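Local coordinates for protein glucose-6-phosphate isomerase (Thermus thermophilus, PDB 1ZZG) that probably catalyses the reversible isomerisation of glucose 6-phosphate to fructose 6-phosphate, a step shared by glycolysis and gluconeogenesis, at residues Glu326-Glu329 against Ala330-Tyr333; Ala134-Ala137 against Val138-Trp142; Leu366-Ser370 against Pro371-Gly375. One frame throughout, in Å; residues are numbered along the deposited sequence.

Interaction 1 of 3, residues Glu326-Glu329 against Ala330-Tyr333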
loop_
_atom_site.group_PDB
_atom_site.type_symbol
_atom_site.label_atom_id
_atom_site.label_comp_id
_atom_site.label_asym_id
_atom_site.label_seq_id
_atom_site.Cartn_x
_atom_site.Cartn_y
_atom_site.Cartn_z
ATOM N N GLU A 326 -33.468 1.506 11.641
ATOM C CA GLU A 326 -34.773 2.102 11.403
ATOM C C GLU A 326 -34.587 3.287 10.460
ATOM O O GLU A 326 -33.805 4.195 10.745
ATOM C CB GLU A 326 -35.389 2.578 12.721
ATOM C CG GLU A 326 -34.523 3.568 13.482
ATOM C CD GLU A 326 -35.226 4.155 14.693
ATOM O OE1 GLU A 326 -35.624 3.375 15.587
ATOM O OE2 GLU A 326 -35.377 5.397 14.749
ATOM N N GLY A 327 -35.286 3.261 9.329
ATOM C CA GLY A 327 -35.183 4.349 8.372
ATOM C C GLY A 327 -34.175 4.124 7.259
ATOM O O GLY A 327 -33.959 5.008 6.427
ATOM N N LEU A 328 -33.551 2.951 7.237
ATOM C CA LEU A 328 -32.570 2.633 6.202
ATOM C C LEU A 328 -32.924 1.284 5.583
ATOM O O LEU A 328 -32.111 0.355 5.567
ATOM C CB LEU A 328 -31.163 2.584 6.803
ATOM C CG LEU A 328 -30.006 2.544 5.804
ATOM C CD1 LEU A 328 -29.983 3.835 5.003
ATOM C CD2 LEU A 328 -28.692 2.356 6.547
ATOM N N GLU A 329 -34.146 1.190 5.069
ATOM C CA GLU A 329 -34.647 -0.035 4.462
ATOM C C GLU A 329 -33.876 -0.510 3.230
ATOM O O GLU A 329 -33.925 -1.691 2.881
ATOM C CB GLU A 329 -36.130 0.132 4.108
ATOM C CG GLU A 329 -37.074 0.177 5.314
ATOM C CD GLU A 329 -36.818 1.360 6.241
ATOM O OE1 GLU A 329 -36.760 2.509 5.745
ATOM O OE2 GLU A 329 -36.686 1.141 7.467
ATOM N N ALA A 330 -33.165 0.400 2.569
ATOM C CA ALA A 330 -32.401 0.030 1.383
ATOM C C ALA A 330 -31.245 -0.903 1.739
ATOM O O ALA A 330 -30.610 -1.483 0.858
ATOM C CB ALA A 330 -31.867 1.282 0.689
ATOM N N ALA A 331 -30.984 -1.044 3.035
ATOM C CA ALA A 331 -29.905 -1.895 3.529
ATOM C C ALA A 331 -30.444 -3.127 4.262
ATOM O O ALA A 331 -29.709 -3.806 4.982
ATOM C CB ALA A 331 -29.009 -1.089 4.467
ATOM N N SER A 332 -31.726 -3.418 4.069
ATOM C CA SER A 332 -32.347 -4.552 4.738
ATOM C C SER A 332 -31.809 -5.912 4.293
ATOM O O SER A 332 -31.889 -6.883 5.047
ATOM C CB SER A 332 -33.866 -4.508 4.544
ATOM O OG SER A 332 -34.202 -4.608 3.172
ATOM N N TYR A 333 -31.271 -5.992 3.080
ATOM C CA TYR A 333 -30.731 -7.259 2.595
ATOM C C TYR A 333 -29.477 -7.642 3.384
ATOM O O TYR A 333 -29.030 -8.791 3.349
ATOM C CB TYR A 333 -30.417 -7.175 1.093
ATOM C CG TYR A 333 -29.220 -6.326 0.722
ATOM C CD1 TYR A 333 -27.963 -6.904 0.517
ATOM C CD2 TYR A 333 -29.348 -4.948 0.546
ATOM C CE1 TYR A 333 -26.866 -6.127 0.140
ATOM C CE2 TYR A 333 -28.258 -4.162 0.171
ATOM C CZ TYR A 333 -27.023 -4.756 -0.031
ATOM O OH TYR A 333 -25.951 -3.976 -0.405
#
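The carbonyl oxygen Glu-329 O is gripped twice by one residue, Ser-332. The hydroxyl OG of Ser-332 donates to Glu-329 O at 2.9 Å and lies in the carbonyl plane, whereas the backbone N of Ser-332 reaches the same Glu-329 O at 3.0 Å from well above that plane, so the two donors arrive from different directions. The side-chain bond depends on a first torsion of 62°, which sets OG between the backbone N and the carbonyl carbon of Ser-332 and turns it back along the chain. One residue earlier, Ala-331 N donates to Leu-328 O at 3.1 Å. These two successive bonds of the i to i+3 type form two overlapping turns, a short 3-10 segment at Glu-329 and Ala-330. At its start the bent side chain of Glu-329 doubles back, and Gly-327 N meets the syn side of Glu-329 OE2 at 3.1 Å. At the phi of Gly-327, 95°, a CB would collide with the carbonyl oxygen of Glu-326, so the backbone suits glycine. Leu-328 adds an apolar touch: its CG and CD2 each lie 4.0 Å from Ala-331 CB.

The segment belongs to the long loop between strand 306-313 and helix 339-356, and it meets the second subunit. There the Tyr-333 ring makes a cation-pi contact with Arg-410 of that subunit. Chemically, two donors on Glu-329 O help to fix the turns, and buried Leu-328 and Ala-331 make their apolar contact, with Ala-331 going on to pack on Leu-133 of the second subunit.

Interaction 2 of 3, residues Ala134-Ala137 against Val138-Trp142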
loop_
_atom_site.group_PDB
_atom_site.type_symbol
_atom_site.label_atom_id
_atom_site.label_comp_id
_atom_site.label_asym_id
_atom_site.label_seq_id
_atom_site.Cartn_x
_atom_site.Cartn_y
_atom_site.Cartn_z
ATOM N N ALA A 134 20.844 6.500 9.585
ATOM C CA ALA A 134 20.425 7.889 9.733
ATOM C C ALA A 134 19.336 8.002 10.797
ATOM O O ALA A 134 19.394 8.866 11.681
ATOM C CB ALA A 134 19.917 8.419 8.402
ATOM N N GLY A 135 18.335 7.129 10.707
ATOM C CA GLY A 135 17.256 7.153 11.678
ATOM C C GLY A 135 17.763 6.850 13.079
ATOM O O GLY A 135 17.308 7.442 14.062
ATOM N N LEU A 136 18.713 5.926 13.178
ATOM C CA LEU A 136 19.263 5.553 14.476
ATOM C C LEU A 136 20.054 6.703 15.091
ATOM O O LEU A 136 19.967 6.944 16.292
ATOM C CB LEU A 136 20.167 4.326 14.342
ATOM C CG LEU A 136 20.889 3.865 15.615
ATOM C CD1 LEU A 136 19.877 3.401 16.650
ATOM C CD2 LEU A 136 21.856 2.745 15.277
ATOM N N ALA A 137 20.822 7.406 14.266
ATOM C CA ALA A 137 21.627 8.528 14.748
ATOM C C ALA A 137 20.710 9.534 15.432
ATOM O O ALA A 137 20.970 9.973 16.554
ATOM C CB ALA A 137 22.353 9.192 13.583
ATOM N N VAL A 138 19.627 9.877 14.746
ATOM C CA VAL A 138 18.657 10.828 15.259
ATOM C C VAL A 138 18.024 10.364 16.564
ATOM O O VAL A 138 17.971 11.122 17.533
ATOM C CB VAL A 138 17.549 11.095 14.213
ATOM C CG1 VAL A 138 16.484 11.998 14.801
ATOM C CG2 VAL A 138 18.148 11.734 12.971
ATOM N N PHE A 139 17.548 9.123 16.612
ATOM C CA PHE A 139 16.933 8.646 17.851
ATOM C C PHE A 139 17.938 8.497 18.988
ATOM O O PHE A 139 17.588 8.701 20.142
ATOM C CB PHE A 139 16.174 7.330 17.633
ATOM C CG PHE A 139 14.707 7.528 17.344
ATOM C CD1 PHE A 139 14.261 7.792 16.054
ATOM C CD2 PHE A 139 13.779 7.518 18.380
ATOM C CE1 PHE A 139 12.914 8.041 15.803
ATOM C CE2 PHE A 139 12.431 7.768 18.142
ATOM C CZ PHE A 139 11.995 8.031 16.851
ATOM N N LEU A 140 19.179 8.150 18.668
ATOM C CA LEU A 140 20.192 7.993 19.704
ATOM C C LEU A 140 20.344 9.296 20.492
ATOM O O LEU A 140 20.347 9.286 21.721
ATOM C CB LEU A 140 21.516 7.588 19.078
ATOM C CG LEU A 140 21.871 6.103 19.192
ATOM C CD1 LEU A 140 23.181 5.837 18.484
ATOM C CD2 LEU A 140 21.970 5.713 20.658
ATOM N N LYS A 141 20.459 10.413 19.778
ATOM C CA LYS A 141 20.590 11.731 20.394
ATOM C C LYS A 141 19.396 11.973 21.325
ATOM O O LYS A 141 19.545 12.419 22.465
ATOM C CB LYS A 141 20.636 12.803 19.293
ATOM C CG LYS A 141 20.753 14.246 19.786
ATOM C CD LYS A 141 20.552 15.251 18.656
ATOM C CE LYS A 141 20.542 16.693 19.168
ATOM N NZ LYS A 141 21.819 17.094 19.819
ATOM N N TRP A 142 18.213 11.641 20.823
ATOM C CA TRP A 142 16.958 11.813 21.542
ATOM C C TRP A 142 16.942 10.984 22.823
ATOM O O TRP A 142 16.630 11.493 23.903
ATOM C CB TRP A 142 15.812 11.398 20.617
ATOM C CG TRP A 142 14.428 11.613 21.132
ATOM C CD1 TRP A 142 13.761 12.803 21.250
ATOM C CD2 TRP A 142 13.506 10.595 21.522
ATOM N NE1 TRP A 142 12.475 12.584 21.682
ATOM C CE2 TRP A 142 12.291 11.236 21.857
ATOM C CE3 TRP A 142 13.585 9.200 21.618
ATOM C CZ2 TRP A 142 11.162 10.527 22.280
ATOM C CZ3 TRP A 142 12.464 8.494 22.037
ATOM C CH2 TRP A 142 11.264 9.163 22.364
#
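Residues 134-137 and 138-142 are consecutive turns of one alpha helix, 130-147, and four i to i+4 backbone bonds join them. The shortest runs from Leu-140 N to Leu-136 O at 2.8 Å. Phe-139 N reaches Gly-135 O at 3.1 Å, and Val-138 N and Lys-141 N make the corresponding bonds to Ala-134 O and Ala-137 O.

Leu-136 and Leu-140 lie on the same flank, where Leu-136 CG meets Leu-140 CD1 at 4.2 Å as the two side chains pass at a slant. Both continue onto Leu-155 of strand 155-159. Phe-139 presents the edge of its ring to Gly-135 O, CD1 being 3.7 Å from that oxygen, and packs on Val-120 of strand 118-124. With Val-138 CG1 trans to its own N (chi1 175°), the other branch, CG2, comes 3.4 Å from Ala-134 O.

Ala-137 and Val-138 face the second subunit, touching its Val-325 and Pro-323. Four of the backbone N-H groups here are paired within this crossover helix of a beta-alpha-beta unit, so it is the apolar side chains that meet the sheet and the dimer interface.

Interaction 3 of 3, residues Leu366-Ser370 against Pro371-Gly375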
loop_
_atom_site.group_PDB
_atom_site.type_symbol
_atom_site.label_atom_id
_atom_site.label_comp_id
_atom_site.label_asym_id
_atom_site.label_seq_id
_atom_site.Cartn_x
_atom_site.Cartn_y
_atom_site.Cartn_z
ATOM N N LEU A 366 -7.418 -19.687 3.539
ATOM C CA LEU A 366 -6.864 -19.795 4.881
ATOM C C LEU A 366 -8.043 -20.123 5.785
ATOM O O LEU A 366 -9.122 -19.555 5.632
ATOM C CB LEU A 366 -6.265 -18.460 5.342
ATOM C CG LEU A 366 -4.840 -18.067 4.961
ATOM C CD1 LEU A 366 -4.615 -18.254 3.476
ATOM C CD2 LEU A 366 -4.617 -16.616 5.372
ATOM N N PRO A 367 -7.859 -21.045 6.737
ATOM C CA PRO A 367 -8.981 -21.373 7.623
ATOM C C PRO A 367 -9.486 -20.120 8.341
ATOM O O PRO A 367 -10.679 -19.956 8.572
ATOM C CB PRO A 367 -8.371 -22.388 8.581
ATOM C CG PRO A 367 -7.388 -23.115 7.695
ATOM C CD PRO A 367 -6.736 -21.983 6.925
ATOM N N GLU A 368 -8.555 -19.239 8.685
ATOM C CA GLU A 368 -8.870 -17.987 9.360
ATOM C C GLU A 368 -7.566 -17.204 9.414
ATOM O O GLU A 368 -6.510 -17.755 9.113
ATOM C CB GLU A 368 -9.386 -18.250 10.784
ATOM C CG GLU A 368 -8.334 -18.711 11.799
ATOM C CD GLU A 368 -7.851 -20.132 11.572
ATOM O OE1 GLU A 368 -8.688 -21.061 11.609
ATOM O OE2 GLU A 368 -6.629 -20.329 11.368
ATOM N N VAL A 369 -7.634 -15.926 9.776
ATOM C CA VAL A 369 -6.419 -15.127 9.876
ATOM C C VAL A 369 -5.845 -15.324 11.274
ATOM O O VAL A 369 -6.271 -14.677 12.233
ATOM C CB VAL A 369 -6.689 -13.623 9.638
ATOM C CG1 VAL A 369 -5.380 -12.838 9.758
ATOM C CG2 VAL A 369 -7.299 -13.420 8.253
ATOM N N SER A 370 -4.885 -16.240 11.374
ATOM C CA SER A 370 -4.231 -16.562 12.638
ATOM C C SER A 370 -2.727 -16.729 12.427
ATOM O O SER A 370 -2.270 -16.934 11.301
ATOM C CB SER A 370 -4.801 -17.865 13.201
ATOM O OG SER A 370 -4.611 -18.941 12.293
ATOM N N PRO A 371 -1.937 -16.631 13.511
ATOM C CA PRO A 371 -0.487 -16.787 13.382
ATOM C C PRO A 371 -0.152 -18.095 12.652
ATOM O O PRO A 371 0.690 -18.127 11.754
ATOM C CB PRO A 371 -0.017 -16.796 14.836
ATOM C CG PRO A 371 -1.015 -15.884 15.515
ATOM C CD PRO A 371 -2.319 -16.349 14.906
ATOM N N TYR A 372 -0.838 -19.167 13.039
ATOM C CA TYR A 372 -0.636 -20.490 12.445
ATOM C C TYR A 372 -0.872 -20.462 10.934
ATOM O O TYR A 372 0.006 -20.836 10.148
ATOM C CB TYR A 372 -1.580 -21.497 13.110
ATOM C CG TYR A 372 -1.460 -22.929 12.618
ATOM C CD1 TYR A 372 -0.436 -23.766 13.066
ATOM C CD2 TYR A 372 -2.389 -23.454 11.719
ATOM C CE1 TYR A 372 -0.346 -25.093 12.636
ATOM C CE2 TYR A 372 -2.307 -24.777 11.279
ATOM C CZ TYR A 372 -1.287 -25.588 11.742
ATOM O OH TYR A 372 -1.217 -26.896 11.311
ATOM N N ALA A 373 -2.050 -19.997 10.528
ATOM C CA ALA A 373 -2.401 -19.928 9.111
ATOM C C ALA A 373 -1.534 -18.952 8.305
ATOM O O ALA A 373 -1.165 -19.237 7.166
ATOM C CB ALA A 373 -3.886 -19.553 8.957
ATOM N N VAL A 374 -1.217 -17.803 8.887
ATOM C CA VAL A 374 -0.411 -16.808 8.189
ATOM C C VAL A 374 1.058 -17.236 8.128
ATOM O O VAL A 374 1.731 -17.004 7.125
ATOM C CB VAL A 374 -0.563 -15.415 8.851
ATOM C CG1 VAL A 374 0.381 -14.407 8.197
ATOM C CG2 VAL A 374 -2.026 -14.944 8.712
ATOM N N GLY A 375 1.545 -17.870 9.195
ATOM C CA GLY A 375 2.917 -18.352 9.199
ATOM C C GLY A 375 3.053 -19.393 8.100
ATOM O O GLY A 375 4.075 -19.491 7.417
#
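Ser-370, the N-cap of helix 371-391, can be followed outward from CB. Ser-370 CB lies 3.4 Å from Pro-371 CD, a close approach that comes with the peptide link to proline. From there chi1 of 59° places OG between the backbone N and the carbonyl carbon and turns it over the first helical turn. At the tip, OG has two hydrogen-bond roles. It accepts from Ala-373 N at 3.3 Å, a capping bond that is long but straight. The N-H...O angle of that bond is 165°. In its second role Ser-370 OG donates to Glu-368 OE2 at 2.6 Å. The carboxylate is met on its anti side, somewhat out of plane; the bend of Glu-368 at chi2 brings it round to the hydroxyl. With Ala-373 N on one bond and Glu-368 OE2 on the other, the rotation of OG is probably held by both.

The backbone of Ser-370 contributes as well: Val-374 N donates to Ser-370 O at 2.8 Å. Inside the bend, Ala-373 CB is approached by Glu-368 O at 3.2 Å and, less closely, by Leu-366 CG and Pro-367 CD. Val-369 CG1 meets Val-374 CG2 at 4.1 Å as the two side chains pass at a slant.

The neighbourhood places this bend between strand 360-366 and its following helix. Leu-366 packs on Val-311 of strand 306-313, while Pro-371 and Val-374 touch Phe-88 of helix 79-88. A hydroxyl that receives an N-H of the first turn while donating to a carboxylate couples the helix start to Glu-368, and the positive end of the helix would probably stabilise that negative charge.

Along the chain the order is interaction 2, interaction 1, interaction 3, with no direct touch among them. The centres of interaction 1 and interaction 2 lie 54 Å apart. Interaction 3 is centred 34 Å from interaction 1. Interactions 2 and 3, with centres 36 Å apart, lie on opposite sides of the chain's centre. Interaction 2 belongs to the helix between strands 118-124 and 155-159 of the five-stranded parallel sheet, whereas interaction 3 runs from the end of strand 360-366 of the mixed sheet into helix 371-391. Interaction 1 sits on a loop reaching out from strand 306-313 of that mixed sheet. Its reach has a dimeric sense: Glu-326, Ala-331 and Tyr-333 pack on helix 130-147 of the second subunit, so interactions 1 and 2 both contribute to the dimer interface.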